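Local coordinates for protein alkane monooxygenase (Geobacillus thermodenitrificans, PDB 3B9N) that belongs to the luciferase-like monooxygenase family and is built on a TIM-barrel fold, with parallel strands inside and helices packed round them, at residues 55-60 with 102-107; 122-127 with 215-220; 165-170 with 197-202; 173-178 with 209-214; 224-229 with 239-244. All blocks are in the same frame, centred on the assembly; numbering follows the deposited sequence.

Overall arrangement
Interactions 1 and 5 lie in the parallel sheet of the barrel, about 13 Å apart between centres. They meet inside it, where Ala102 CB comes 3.4 Å from Tyr225 CE1. Interactions 2, 3 and 4 sit farther out, 19 to 26 Å from the centre of the chain. Interactions 3 and 4 share helix 154-175, with centres about 8 Å apart. Interaction 2, about 13 Å from interaction 4 between centres, reaches it through a salt bridge from Arg220 NH2 to Asp178 OD2, 3.0 Å long. Interactions 3 and 5 are joined at the helices: Tyr169 OH is 2.8 Å from His240 ND1, a probable hydrogen bond.

Interaction 1: residues 55-60 with 102-107; sequences FLADVV and AVTFST
Thr104 fastens itself twice to the carbonyl of Leu56. Its OG1 donates to Leu56 O over 2.6 Å, and its backbone N reaches the same oxygen over 2.9 Å, with a bent N-H...O angle of 130°. The hydroxyl can join the backbone N at that oxygen because OG1 stands beside the N, anti to the carbonyl carbon (chi1 -63°). One step back, Leu56 N bonds to Ala102 O at 2.7 Å. OG1 also lies at the edge of the Phe55 ring, 3.6 Å from CE2, and has a further partner in Asn133. Strands 53-57 and 100-106 thus run side by side in the parallel barrel of this TIM-barrel family member, with Phe55 opposite Ala102 and Leu56 opposite Val103. On the face carrying Phe55 and Ala102, the Phe55 ring meets Phe10, Tyr225 and Phe245 edge-to-face. Leu56 and Val103 project from the other face onto helix 86-95; their own touch is slack, CD1 of Leu56 lying 4.4 Å from CG1 of Val103. Beyond Thr104 the grip gives way. Asp58 is partly exposed, and its CB only brushes Thr104 CB at 4.1 Å. A water bridges what is left here, donating to Thr104 O at 2.7 Å and, over a longer 3.2 Å, to Asp58 OD2.

Interaction 2: residues 122-127 with 215-220; sequences LDHLTK and EPSPQR
Asp123 pushes its carboxylate into the turn made by Ser217, Pro218 and Gln219. CB passes Ser217 OG at 3.5 Å. From there CG, anti to the backbone N (chi1 -165°), carries the oxygens into the turn and itself lies 3.7 Å from Gln219 N. OD1 runs beside Gln219 CB at 3.6 Å. OD2 takes the hydrogen bonds: Ser217 OG donates at 2.7 Å on the anti side, somewhat out of the carboxylate plane, while Gln219 N comes to the syn lone pair at 2.9 Å. Arg220 N adds a weak third bond. This is where the last turn of helix 112-125 meets the loop leading to barrel strand 223-226. The helix closes in a Schellman motif at Lys127, whose carbonyl carbon lies 3.9 Å from Pro218 CG. Next to the aspartate, His124 lays one ring face over Ser217 CB in a CH-pi contact, 3.4 Å from centroid to CB. At the ring edge NE2 donates to Glu215 O at 2.9 Å, from above the plane of that carbonyl.

Interaction 3: residues 165-170 with 197-202; sequences LEVCYK and HEINHS
Lys170 and His201 make the one hydrogen bond between these segments: NZ donates to ND1 over 3.1 Å and lies 8° from the plane of the imidazole. The lysine chain is extended beyond CG, which carries NZ out from the helix, toward Glu166, to the edge of the ring. Charge pairing comes from within the helix, where the same NZ forms a salt bridge with Glu166 OE1 one turn earlier, 3.0 Å away. The Glu166 carboxylate stands nearly perpendicular to the His201 ring, at 84°, with its CD 3.6 Å from CE1. At the far side of the imidazole, NE2 bonds to Glu163, so a lysine holds one ring nitrogen and an acidic side chain the other. A CH-pi contact deals with a ring face: Val167 CG2 sits 3.5 Å from the His201 centroid, offset toward the rim. The apolar contacts are plain packing, with Val167 CG1 against Ile199 CD1 at 4.0 Å and Lys170 CB against Ile199 CG2 at 3.9 Å. Strand 201-202 pairs antiparallel with strand 207-208, and Val208 there touches both Val167 and Ile199: a short beta-hairpin laid on the side of helix 154-175.

Interaction 4: residues 173-178 with 209-214; sequences EGSWED and PGPHLC
Trp176 turns its indole so that one edge faces the carbonyl of His212 and one face lies against the carbonyl of Cys214. At the edge, NE1 donates to His212 O over 2.7 Å; the oxygen is close to the indole plane, while NE1 stands 47° out of the carbonyl plane. Over the face, Cys214 O sits 3.2 Å above the ring plane toward its rim, and its angle to NE1 is too poor for a bond. Ser175 approaches the same loop from the helix side. Its OG, swung anti to the backbone N (chi1 -165°), accepts from His212 N at 2.7 Å along a nearly straight line of 169°, and it also bonds to His197 O. Here helix 154-175 ends in a wider, pi-type turn, and the loop between the 201-208 hairpin and barrel strand 223-226 runs past that end. Pro211, entered through a cis peptide bond, brings its CB alongside Ser175 OG. CB of His212 lies 3.6 Å from Ser175 CB, while its ring is directed toward helix 112-125, where NE2 bonds to Ser120. The plane of that imidazole is about perpendicular to Trp172, and Cys214 N lies over one of its faces.

Interaction 5: residues 224-229 with 239-244; sequences IYQAGM and KHAECV
A beta-alpha-beta crossover of the barrel closes here: strand 223-226, helix 231-240 and strand 243-246 follow one another, and the two strands pair in parallel, Tyr225 opposite Cys243 and Gln226 opposite Val244. Ile224 O takes two successive backbone donors as the chain comes off the helix, Glu242 N at 2.8 Å and Cys243 N at 3.1 Å. Gln226 N then returns a bond of 3.0 Å to Cys243 O. On the face with Tyr225, the ring meets Cys243 through CE2 and CB, 3.7 Å apart, and the Cys243 sulfur stands obliquely to the ring, 4.8 Å from its centroid. The phenol end bonds to Tyr412 and Asn8. On the other face Gln226 CB packs on Ala241 CB at 3.4 Å, and the Gln226 side chain also touches Phe236 and Ala237 of the helix. Met229, past the end of its strand, bends at chi2 (-60°) and chi3, which brings CE to 4.0 Å from Val244 CG1.

Interaction 1: residues 55-60 with 102-107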
# COMPACT_ATOMS: atom_id res chain seq x y z
N PHE A 55 3.68 4.28 2.26
CA PHE A 55 2.54 3.47 1.82
C PHE A 55 1.39 3.62 2.80
O PHE A 55 1.45 3.13 3.93
CB PHE A 55 2.95 2.00 1.70
CG PHE A 55 1.88 1.10 1.14
CD1 PHE A 55 2.18 -0.21 0.78
CD2 PHE A 55 0.56 1.54 0.99
CE1 PHE A 55 1.19 -1.07 0.29
CE2 PHE A 55 -0.43 0.70 0.50
CZ PHE A 55 -0.12 -0.61 0.15
N LEU A 56 0.34 4.29 2.36
CA LEU A 56 -0.82 4.51 3.20
C LEU A 56 -1.94 3.53 2.92
O LEU A 56 -2.48 3.48 1.81
CB LEU A 56 -1.33 5.95 3.03
CG LEU A 56 -0.52 7.02 3.78
CD1 LEU A 56 -0.93 8.39 3.30
CD2 LEU A 56 -0.73 6.87 5.28
N ALA A 57 -2.27 2.74 3.93
CA ALA A 57 -3.35 1.77 3.83
C ALA A 57 -4.61 2.50 4.27
O ALA A 57 -4.53 3.64 4.73
CB ALA A 57 -3.07 0.59 4.73
N ASP A 58 -5.76 1.86 4.15
CA ASP A 58 -7.00 2.50 4.58
C ASP A 58 -8.16 1.53 4.61
O ASP A 58 -8.04 0.39 4.15
CB ASP A 58 -7.34 3.68 3.65
CG ASP A 58 -8.46 4.55 4.19
OD1 ASP A 58 -8.28 5.15 5.29
OD2 ASP A 58 -9.52 4.65 3.54
N VAL A 59 -9.26 1.98 5.19
CA VAL A 59 -10.50 1.20 5.29
C VAL A 59 -11.67 2.18 5.36
O VAL A 59 -11.55 3.26 5.92
CB VAL A 59 -10.55 0.34 6.57
CG1 VAL A 59 -9.48 -0.73 6.53
CG2 VAL A 59 -10.40 1.22 7.80
N VAL A 60 -12.79 1.81 4.77
CA VAL A 60 -13.96 2.66 4.82
C VAL A 60 -15.05 1.90 5.56
O VAL A 60 -16.19 2.36 5.68
CB VAL A 60 -14.42 3.07 3.40
CG1 VAL A 60 -13.45 4.10 2.83
CG2 VAL A 60 -14.50 1.84 2.50
N ALA A 102 1.95 6.45 -1.74
CA ALA A 102 1.02 5.46 -2.24
C ALA A 102 -0.18 5.47 -1.32
O ALA A 102 -0.05 5.24 -0.11
CB ALA A 102 1.67 4.07 -2.24
N VAL A 103 -1.34 5.76 -1.88
CA VAL A 103 -2.57 5.81 -1.13
C VAL A 103 -3.51 4.69 -1.53
O VAL A 103 -3.72 4.40 -2.72
CB VAL A 103 -3.29 7.16 -1.34
CG1 VAL A 103 -2.44 8.29 -0.83
CG2 VAL A 103 -3.59 7.37 -2.81
N THR A 104 -4.09 4.05 -0.51
CA THR A 104 -5.03 2.97 -0.71
C THR A 104 -6.40 3.57 -1.02
O THR A 104 -6.87 4.46 -0.32
CB THR A 104 -5.15 2.13 0.55
OG1 THR A 104 -3.89 1.52 0.82
CG2 THR A 104 -6.21 1.07 0.39
N PHE A 105 -7.04 3.08 -2.08
CA PHE A 105 -8.36 3.56 -2.45
C PHE A 105 -9.18 2.43 -3.06
O PHE A 105 -8.75 1.80 -4.02
CB PHE A 105 -8.25 4.71 -3.43
CG PHE A 105 -9.57 5.30 -3.79
CD1 PHE A 105 -10.20 4.96 -4.97
CD2 PHE A 105 -10.22 6.16 -2.91
CE1 PHE A 105 -11.45 5.45 -5.27
CE2 PHE A 105 -11.47 6.66 -3.20
CZ PHE A 105 -12.10 6.30 -4.38
N SER A 106 -10.35 2.18 -2.48
CA SER A 106 -11.21 1.12 -2.96
C SER A 106 -11.91 1.51 -4.25
O SER A 106 -12.25 2.67 -4.44
CB SER A 106 -12.24 0.77 -1.89
OG SER A 106 -13.26 -0.07 -2.41
N THR A 107 -12.12 0.54 -5.13
CA THR A 107 -12.80 0.77 -6.41
C THR A 107 -14.28 0.40 -6.30
O THR A 107 -15.05 0.63 -7.23
CB THR A 107 -12.21 -0.10 -7.55
OG1 THR A 107 -12.25 -1.48 -7.17
CG2 THR A 107 -10.77 0.31 -7.87
O HOH W 1 -8.95 5.95 0.66

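Interaction 2: residues 122-127 with 215-220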
# COMPACT_ATOMS: atom_id res chain seq x y z
N LEU A 122 -2.99 15.07 -7.56
CA LEU A 122 -1.87 14.69 -6.72
C LEU A 122 -0.62 14.45 -7.57
O LEU A 122 0.48 14.86 -7.19
CB LEU A 122 -2.20 13.44 -5.91
CG LEU A 122 -3.27 13.67 -4.85
CD1 LEU A 122 -3.46 12.43 -4.01
CD2 LEU A 122 -2.84 14.82 -3.96
N ASP A 123 -0.80 13.81 -8.72
CA ASP A 123 0.32 13.54 -9.59
C ASP A 123 0.95 14.88 -9.98
O ASP A 123 2.17 15.02 -10.04
CB ASP A 123 -0.13 12.79 -10.84
CG ASP A 123 1.03 12.17 -11.60
OD1 ASP A 123 1.79 11.41 -10.97
OD2 ASP A 123 1.19 12.45 -12.82
N HIS A 124 0.08 15.87 -10.22
CA HIS A 124 0.53 17.21 -10.59
C HIS A 124 1.22 17.89 -9.43
O HIS A 124 2.36 18.33 -9.55
CB HIS A 124 -0.65 18.09 -11.02
CG HIS A 124 -1.05 17.91 -12.45
ND1 HIS A 124 -0.17 18.09 -13.50
CD2 HIS A 124 -2.24 17.60 -13.01
CE1 HIS A 124 -0.80 17.89 -14.64
NE2 HIS A 124 -2.06 17.60 -14.38
N LEU A 125 0.53 17.97 -8.31
CA LEU A 125 1.06 18.62 -7.12
C LEU A 125 2.30 17.96 -6.53
O LEU A 125 3.14 18.65 -5.97
CB LEU A 125 -0.03 18.71 -6.05
CG LEU A 125 -1.28 19.50 -6.46
CD1 LEU A 125 -2.27 19.52 -5.32
CD2 LEU A 125 -0.88 20.90 -6.86
N THR A 126 2.42 16.65 -6.65
CA THR A 126 3.58 15.96 -6.09
C THR A 126 4.70 15.80 -7.11
O THR A 126 5.76 15.25 -6.81
CB THR A 126 3.22 14.55 -5.58
OG1 THR A 126 2.89 13.70 -6.70
CG2 THR A 126 2.03 14.62 -4.62
N LYS A 127 4.45 16.30 -8.31
CA LYS A 127 5.42 16.22 -9.40
C LYS A 127 5.77 14.77 -9.75
O LYS A 127 6.95 14.43 -9.92
CB LYS A 127 6.69 17.02 -9.08
CG LYS A 127 6.52 18.53 -9.16
CD LYS A 127 7.88 19.22 -9.24
CE LYS A 127 7.75 20.74 -9.18
NZ LYS A 127 7.25 21.23 -7.86
N GLU A 215 -5.24 17.96 -17.26
CA GLU A 215 -4.29 17.89 -18.35
C GLU A 215 -3.27 16.83 -17.99
O GLU A 215 -3.11 16.50 -16.82
CB GLU A 215 -3.60 19.23 -18.55
CG GLU A 215 -2.77 19.67 -17.38
CD GLU A 215 -2.06 20.99 -17.65
OE1 GLU A 215 -1.10 21.01 -18.45
OE2 GLU A 215 -2.48 22.01 -17.05
N PRO A 216 -2.56 16.28 -18.99
CA PRO A 216 -1.54 15.25 -18.76
C PRO A 216 -0.55 15.60 -17.64
O PRO A 216 0.05 16.68 -17.65
CB PRO A 216 -0.86 15.13 -20.12
CG PRO A 216 -2.01 15.38 -21.07
CD PRO A 216 -2.67 16.59 -20.43
N SER A 217 -0.38 14.68 -16.69
CA SER A 217 0.52 14.89 -15.57
C SER A 217 1.80 14.06 -15.67
O SER A 217 1.89 13.13 -16.47
CB SER A 217 -0.22 14.60 -14.25
OG SER A 217 -0.85 13.34 -14.27
N PRO A 218 2.81 14.38 -14.85
CA PRO A 218 4.10 13.69 -14.84
C PRO A 218 4.06 12.20 -15.19
O PRO A 218 4.73 11.77 -16.13
CB PRO A 218 4.60 13.95 -13.42
CG PRO A 218 4.14 15.34 -13.20
CD PRO A 218 2.72 15.32 -13.71
N GLN A 219 3.31 11.42 -14.43
CA GLN A 219 3.22 9.99 -14.67
C GLN A 219 1.89 9.63 -15.32
O GLN A 219 1.71 8.50 -15.76
CB GLN A 219 3.34 9.22 -13.36
CG GLN A 219 4.61 9.50 -12.57
CD GLN A 219 4.64 8.76 -11.24
OE1 GLN A 219 3.70 8.85 -10.44
NE2 GLN A 219 5.71 8.02 -10.99
N ARG A 220 0.97 10.59 -15.40
CA ARG A 220 -0.36 10.35 -15.98
C ARG A 220 -1.13 9.35 -15.11
O ARG A 220 -2.10 9.70 -14.45
CB ARG A 220 -0.25 9.82 -17.40
CG ARG A 220 -0.39 10.87 -18.49
CD ARG A 220 -0.19 10.20 -19.83
NE ARG A 220 -0.17 11.14 -20.95
CZ ARG A 220 -1.26 11.66 -21.51
NH1 ARG A 220 -2.47 11.34 -21.05
NH2 ARG A 220 -1.14 12.49 -22.53

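Interaction 3: residues 165-170 with 197-202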
# COMPACT_ATOMS: atom_id res chain seq x y z
N LEU A 165 -10.35 0.41 -13.21
CA LEU A 165 -9.03 0.82 -13.69
C LEU A 165 -9.09 1.17 -15.17
O LEU A 165 -8.40 2.08 -15.64
CB LEU A 165 -7.97 -0.26 -13.47
CG LEU A 165 -7.60 -0.63 -12.03
CD1 LEU A 165 -6.24 -1.27 -12.02
CD2 LEU A 165 -7.57 0.60 -11.17
N GLU A 166 -9.93 0.43 -15.92
CA GLU A 166 -10.07 0.68 -17.35
C GLU A 166 -10.50 2.13 -17.60
O GLU A 166 -9.84 2.86 -18.34
CB GLU A 166 -11.10 -0.27 -17.98
CG GLU A 166 -11.23 -0.06 -19.49
CD GLU A 166 -12.27 -0.96 -20.15
OE1 GLU A 166 -12.52 -0.76 -21.36
OE2 GLU A 166 -12.82 -1.87 -19.49
N VAL A 167 -11.60 2.55 -16.98
CA VAL A 167 -12.09 3.91 -17.15
C VAL A 167 -10.97 4.89 -16.81
O VAL A 167 -10.70 5.83 -17.55
CB VAL A 167 -13.30 4.21 -16.24
CG1 VAL A 167 -13.77 5.62 -16.49
CG2 VAL A 167 -14.41 3.22 -16.49
N CYS A 168 -10.32 4.66 -15.67
CA CYS A 168 -9.24 5.53 -15.24
C CYS A 168 -8.14 5.58 -16.29
O CYS A 168 -7.71 6.67 -16.69
CB CYS A 168 -8.68 5.05 -13.90
SG CYS A 168 -9.79 5.33 -12.51
N TYR A 169 -7.68 4.41 -16.73
CA TYR A 169 -6.64 4.33 -17.75
C TYR A 169 -7.02 5.24 -18.92
O TYR A 169 -6.25 6.11 -19.32
CB TYR A 169 -6.50 2.90 -18.26
CG TYR A 169 -5.85 1.94 -17.30
CD1 TYR A 169 -6.01 0.57 -17.45
CD2 TYR A 169 -5.06 2.41 -16.25
CE1 TYR A 169 -5.41 -0.31 -16.57
CE2 TYR A 169 -4.46 1.52 -15.37
CZ TYR A 169 -4.64 0.17 -15.54
OH TYR A 169 -4.05 -0.71 -14.67
N LYS A 170 -8.21 5.01 -19.45
CA LYS A 170 -8.70 5.79 -20.57
C LYS A 170 -8.63 7.29 -20.30
O LYS A 170 -8.19 8.05 -21.17
CB LYS A 170 -10.13 5.37 -20.89
CG LYS A 170 -10.20 3.92 -21.33
CD LYS A 170 -11.60 3.52 -21.68
CE LYS A 170 -11.66 2.08 -22.11
NZ LYS A 170 -12.98 1.80 -22.76
N HIS A 197 -10.06 14.54 -26.00
CA HIS A 197 -11.12 13.70 -26.52
C HIS A 197 -11.94 13.01 -25.45
O HIS A 197 -11.50 12.84 -24.32
CB HIS A 197 -10.50 12.61 -27.41
CG HIS A 197 -9.31 13.07 -28.20
ND1 HIS A 197 -9.42 13.86 -29.33
CD2 HIS A 197 -7.99 12.83 -28.04
CE1 HIS A 197 -8.21 14.08 -29.83
NE2 HIS A 197 -7.33 13.46 -29.06
N GLU A 198 -13.15 12.60 -25.83
CA GLU A 198 -14.04 11.89 -24.92
C GLU A 198 -13.52 10.45 -24.92
O GLU A 198 -12.99 9.99 -25.92
CB GLU A 198 -15.47 11.90 -25.44
CG GLU A 198 -16.03 13.29 -25.72
CD GLU A 198 -17.41 13.23 -26.36
OE1 GLU A 198 -17.59 12.44 -27.31
OE2 GLU A 198 -18.30 13.99 -25.92
N ILE A 199 -13.68 9.74 -23.80
CA ILE A 199 -13.20 8.37 -23.72
C ILE A 199 -14.27 7.38 -24.14
O ILE A 199 -13.99 6.21 -24.40
CB ILE A 199 -12.76 8.01 -22.30
CG1 ILE A 199 -13.95 8.15 -21.34
CG2 ILE A 199 -11.59 8.88 -21.89
CD1 ILE A 199 -13.69 7.62 -19.95
N ASN A 200 -15.50 7.87 -24.19
CA ASN A 200 -16.65 7.06 -24.56
C ASN A 200 -16.63 5.64 -24.00
O ASN A 200 -16.93 4.68 -24.71
CB ASN A 200 -16.77 7.05 -26.08
CG ASN A 200 -16.90 8.44 -26.65
OD1 ASN A 200 -15.95 9.00 -27.19
ND2 ASN A 200 -18.09 9.02 -26.51
N HIS A 201 -16.28 5.51 -22.73
CA HIS A 201 -16.28 4.20 -22.10
C HIS A 201 -17.72 3.78 -21.81
O HIS A 201 -18.55 4.59 -21.39
CB HIS A 201 -15.48 4.21 -20.80
CG HIS A 201 -15.62 2.95 -20.00
ND1 HIS A 201 -14.85 1.83 -20.24
CD2 HIS A 201 -16.47 2.62 -19.00
CE1 HIS A 201 -15.23 0.86 -19.42
NE2 HIS A 201 -16.21 1.32 -18.66
N SER A 202 -18.00 2.50 -22.05
CA SER A 202 -19.32 1.94 -21.84
C SER A 202 -19.20 0.44 -21.60
O SER A 202 -19.06 -0.35 -22.53
CB SER A 202 -20.20 2.21 -23.06
OG SER A 202 -21.49 1.66 -22.90

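Interaction 4: residues 173-178 with 209-214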
# COMPACT_ATOMS: atom_id res chain seq x y z
N GLU A 173 -4.59 8.09 -19.63
CA GLU A 173 -3.72 7.82 -20.76
C GLU A 173 -4.21 8.29 -22.11
O GLU A 173 -3.40 8.61 -22.98
CB GLU A 173 -3.44 6.31 -20.85
CG GLU A 173 -2.81 5.71 -19.61
CD GLU A 173 -1.35 6.09 -19.47
OE1 GLU A 173 -0.83 6.10 -18.34
OE2 GLU A 173 -0.73 6.37 -20.52
N GLY A 174 -5.53 8.34 -22.30
CA GLY A 174 -6.05 8.71 -23.61
C GLY A 174 -6.82 9.99 -23.82
O GLY A 174 -6.76 10.56 -24.92
N SER A 175 -7.56 10.45 -22.82
CA SER A 175 -8.35 11.67 -22.97
C SER A 175 -7.56 12.86 -23.54
O SER A 175 -7.96 13.45 -24.55
CB SER A 175 -8.97 12.07 -21.63
OG SER A 175 -10.00 13.02 -21.83
N TRP A 176 -6.45 13.20 -22.90
CA TRP A 176 -5.63 14.31 -23.37
C TRP A 176 -4.32 13.84 -24.01
O TRP A 176 -3.57 13.09 -23.40
CB TRP A 176 -5.32 15.24 -22.19
CG TRP A 176 -6.52 15.92 -21.59
CD1 TRP A 176 -7.66 15.33 -21.12
CD2 TRP A 176 -6.68 17.33 -21.34
NE1 TRP A 176 -8.51 16.27 -20.60
CE2 TRP A 176 -7.93 17.51 -20.72
CE3 TRP A 176 -5.88 18.45 -21.58
CZ2 TRP A 176 -8.40 18.77 -20.34
CZ3 TRP A 176 -6.34 19.70 -21.21
CH2 TRP A 176 -7.60 19.85 -20.59
N GLU A 177 -4.06 14.27 -25.24
CA GLU A 177 -2.83 13.89 -25.93
C GLU A 177 -1.62 14.49 -25.21
O GLU A 177 -1.76 15.46 -24.47
CB GLU A 177 -2.85 14.36 -27.38
CG GLU A 177 -4.00 13.76 -28.19
CD GLU A 177 -3.91 14.11 -29.67
OE1 GLU A 177 -4.97 14.14 -30.33
OE2 GLU A 177 -2.78 14.35 -30.16
N ASP A 178 -0.45 13.91 -25.43
CA ASP A 178 0.76 14.37 -24.75
C ASP A 178 0.98 15.89 -24.72
O ASP A 178 1.35 16.43 -23.68
CB ASP A 178 2.00 13.67 -25.31
CG ASP A 178 2.26 12.30 -24.66
OD1 ASP A 178 3.25 11.64 -25.04
OD2 ASP A 178 1.47 11.88 -23.78
N PRO A 209 -18.50 9.13 -20.64
CA PRO A 209 -18.24 9.91 -21.86
C PRO A 209 -16.87 10.59 -21.87
O PRO A 209 -16.16 10.58 -22.87
CB PRO A 209 -19.36 10.95 -21.86
CG PRO A 209 -20.41 10.35 -20.96
CD PRO A 209 -19.59 9.75 -19.87
N GLY A 210 -16.51 11.18 -20.73
CA GLY A 210 -15.26 11.90 -20.66
C GLY A 210 -15.57 13.27 -21.23
O GLY A 210 -16.74 13.62 -21.39
N PRO A 211 -14.56 14.08 -21.53
CA PRO A 211 -13.14 13.78 -21.34
C PRO A 211 -12.71 14.02 -19.90
O PRO A 211 -13.52 14.42 -19.05
CB PRO A 211 -12.46 14.76 -22.30
CG PRO A 211 -13.37 15.96 -22.23
CD PRO A 211 -14.75 15.33 -22.29
N HIS A 212 -11.44 13.77 -19.62
CA HIS A 212 -10.86 13.97 -18.30
C HIS A 212 -10.83 15.48 -18.03
O HIS A 212 -10.70 16.29 -18.95
CB HIS A 212 -9.44 13.39 -18.27
CG HIS A 212 -8.85 13.28 -16.90
ND1 HIS A 212 -9.57 12.84 -15.81
CD2 HIS A 212 -7.58 13.48 -16.46
CE1 HIS A 212 -8.77 12.77 -14.76
NE2 HIS A 212 -7.56 13.15 -15.13
N LEU A 213 -10.97 15.86 -16.77
CA LEU A 213 -10.96 17.27 -16.39
C LEU A 213 -9.54 17.80 -16.17
O LEU A 213 -9.35 19.01 -15.99
CB LEU A 213 -11.77 17.47 -15.11
CG LEU A 213 -13.28 17.21 -15.19
CD1 LEU A 213 -13.90 17.25 -13.79
CD2 LEU A 213 -13.92 18.26 -16.09
N CYS A 214 -8.55 16.91 -16.21
CA CYS A 214 -7.17 17.32 -15.98
C CYS A 214 -6.27 17.13 -17.17
O CYS A 214 -6.49 16.26 -18.01
CB CYS A 214 -6.62 16.54 -14.79
SG CYS A 214 -7.84 16.37 -13.46

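Interaction 5: residues 224-229 with 239-244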
# COMPACT_ATOMS: atom_id res chain seq x y z
N ILE A 224 1.04 1.66 -9.88
CA ILE A 224 0.01 0.77 -9.36
C ILE A 224 0.43 -0.27 -8.34
O ILE A 224 1.22 -1.18 -8.62
CB ILE A 224 -0.73 0.07 -10.54
CG1 ILE A 224 -1.33 1.13 -11.47
CG2 ILE A 224 -1.85 -0.81 -10.01
CD1 ILE A 224 -2.23 2.09 -10.76
N TYR A 225 -0.10 -0.11 -7.13
CA TYR A 225 0.19 -1.03 -6.05
C TYR A 225 -0.93 -2.04 -5.98
O TYR A 225 -2.08 -1.73 -6.29
CB TYR A 225 0.26 -0.32 -4.69
CG TYR A 225 1.57 0.33 -4.38
CD1 TYR A 225 1.98 0.52 -3.06
CD2 TYR A 225 2.42 0.76 -5.41
CE1 TYR A 225 3.20 1.11 -2.77
CE2 TYR A 225 3.64 1.35 -5.13
CZ TYR A 225 4.03 1.53 -3.81
OH TYR A 225 5.23 2.13 -3.53
N GLN A 226 -0.59 -3.25 -5.56
CA GLN A 226 -1.58 -4.29 -5.41
C GLN A 226 -1.11 -5.19 -4.28
O GLN A 226 0.08 -5.48 -4.17
CB GLN A 226 -1.75 -5.06 -6.72
CG GLN A 226 -3.20 -5.25 -7.10
CD GLN A 226 -3.95 -6.05 -6.06
OE1 GLN A 226 -5.03 -5.67 -5.62
NE2 GLN A 226 -3.38 -7.18 -5.66
N ALA A 227 -2.04 -5.60 -3.42
CA ALA A 227 -1.71 -6.45 -2.29
C ALA A 227 -2.69 -7.61 -2.10
O ALA A 227 -2.51 -8.43 -1.20
CB ALA A 227 -1.66 -5.61 -1.01
N GLY A 228 -3.71 -7.68 -2.94
CA GLY A 228 -4.67 -8.77 -2.83
C GLY A 228 -3.92 -10.08 -2.98
O GLY A 228 -3.26 -10.31 -3.99
N MET A 229 -4.01 -10.95 -1.97
CA MET A 229 -3.31 -12.23 -2.00
C MET A 229 -4.20 -13.43 -2.30
O MET A 229 -3.74 -14.57 -2.26
CB MET A 229 -2.55 -12.46 -0.69
CG MET A 229 -1.23 -11.69 -0.59
SD MET A 229 -0.02 -12.11 -1.90
CE MET A 229 -0.24 -10.72 -3.03
N LYS A 239 -2.09 -8.69 -13.59
CA LYS A 239 -2.62 -7.91 -14.70
C LYS A 239 -2.35 -6.40 -14.66
O LYS A 239 -2.00 -5.80 -15.68
CB LYS A 239 -4.12 -8.16 -14.82
CG LYS A 239 -4.77 -7.46 -16.00
CD LYS A 239 -6.25 -7.78 -16.12
CE LYS A 239 -6.89 -6.97 -17.25
NZ LYS A 239 -8.33 -7.30 -17.47
N HIS A 240 -2.48 -5.79 -13.48
CA HIS A 240 -2.33 -4.34 -13.32
C HIS A 240 -1.12 -3.78 -12.57
O HIS A 240 -0.55 -2.76 -12.95
CB HIS A 240 -3.57 -3.79 -12.63
CG HIS A 240 -4.84 -4.03 -13.38
ND1 HIS A 240 -5.19 -3.31 -14.50
CD2 HIS A 240 -5.86 -4.88 -13.15
CE1 HIS A 240 -6.37 -3.71 -14.93
NE2 HIS A 240 -6.81 -4.66 -14.13
N ALA A 241 -0.76 -4.44 -11.48
CA ALA A 241 0.30 -3.98 -10.59
C ALA A 241 1.72 -3.81 -11.12
O ALA A 241 2.21 -4.59 -11.94
CB ALA A 241 0.32 -4.87 -9.36
N GLU A 242 2.38 -2.78 -10.60
CA GLU A 242 3.77 -2.49 -10.94
C GLU A 242 4.53 -2.89 -9.69
O GLU A 242 5.69 -3.29 -9.75
CB GLU A 242 3.97 -1.01 -11.21
CG GLU A 242 3.07 -0.46 -12.30
CD GLU A 242 3.29 1.02 -12.55
OE1 GLU A 242 4.29 1.38 -13.22
OE2 GLU A 242 2.46 1.83 -12.07
N CYS A 243 3.86 -2.75 -8.55
CA CYS A 243 4.43 -3.13 -7.27
C CYS A 243 3.37 -3.97 -6.57
O CYS A 243 2.25 -3.52 -6.32
CB CYS A 243 4.75 -1.89 -6.41
SG CYS A 243 6.09 -0.83 -7.03
N VAL A 244 3.72 -5.22 -6.28
CA VAL A 244 2.79 -6.11 -5.61
C VAL A 244 3.31 -6.43 -4.21
O VAL A 244 4.47 -6.81 -4.04
CB VAL A 244 2.62 -7.41 -6.39
CG1 VAL A 244 1.64 -8.33 -5.68
CG2 VAL A 244 2.15 -7.09 -7.79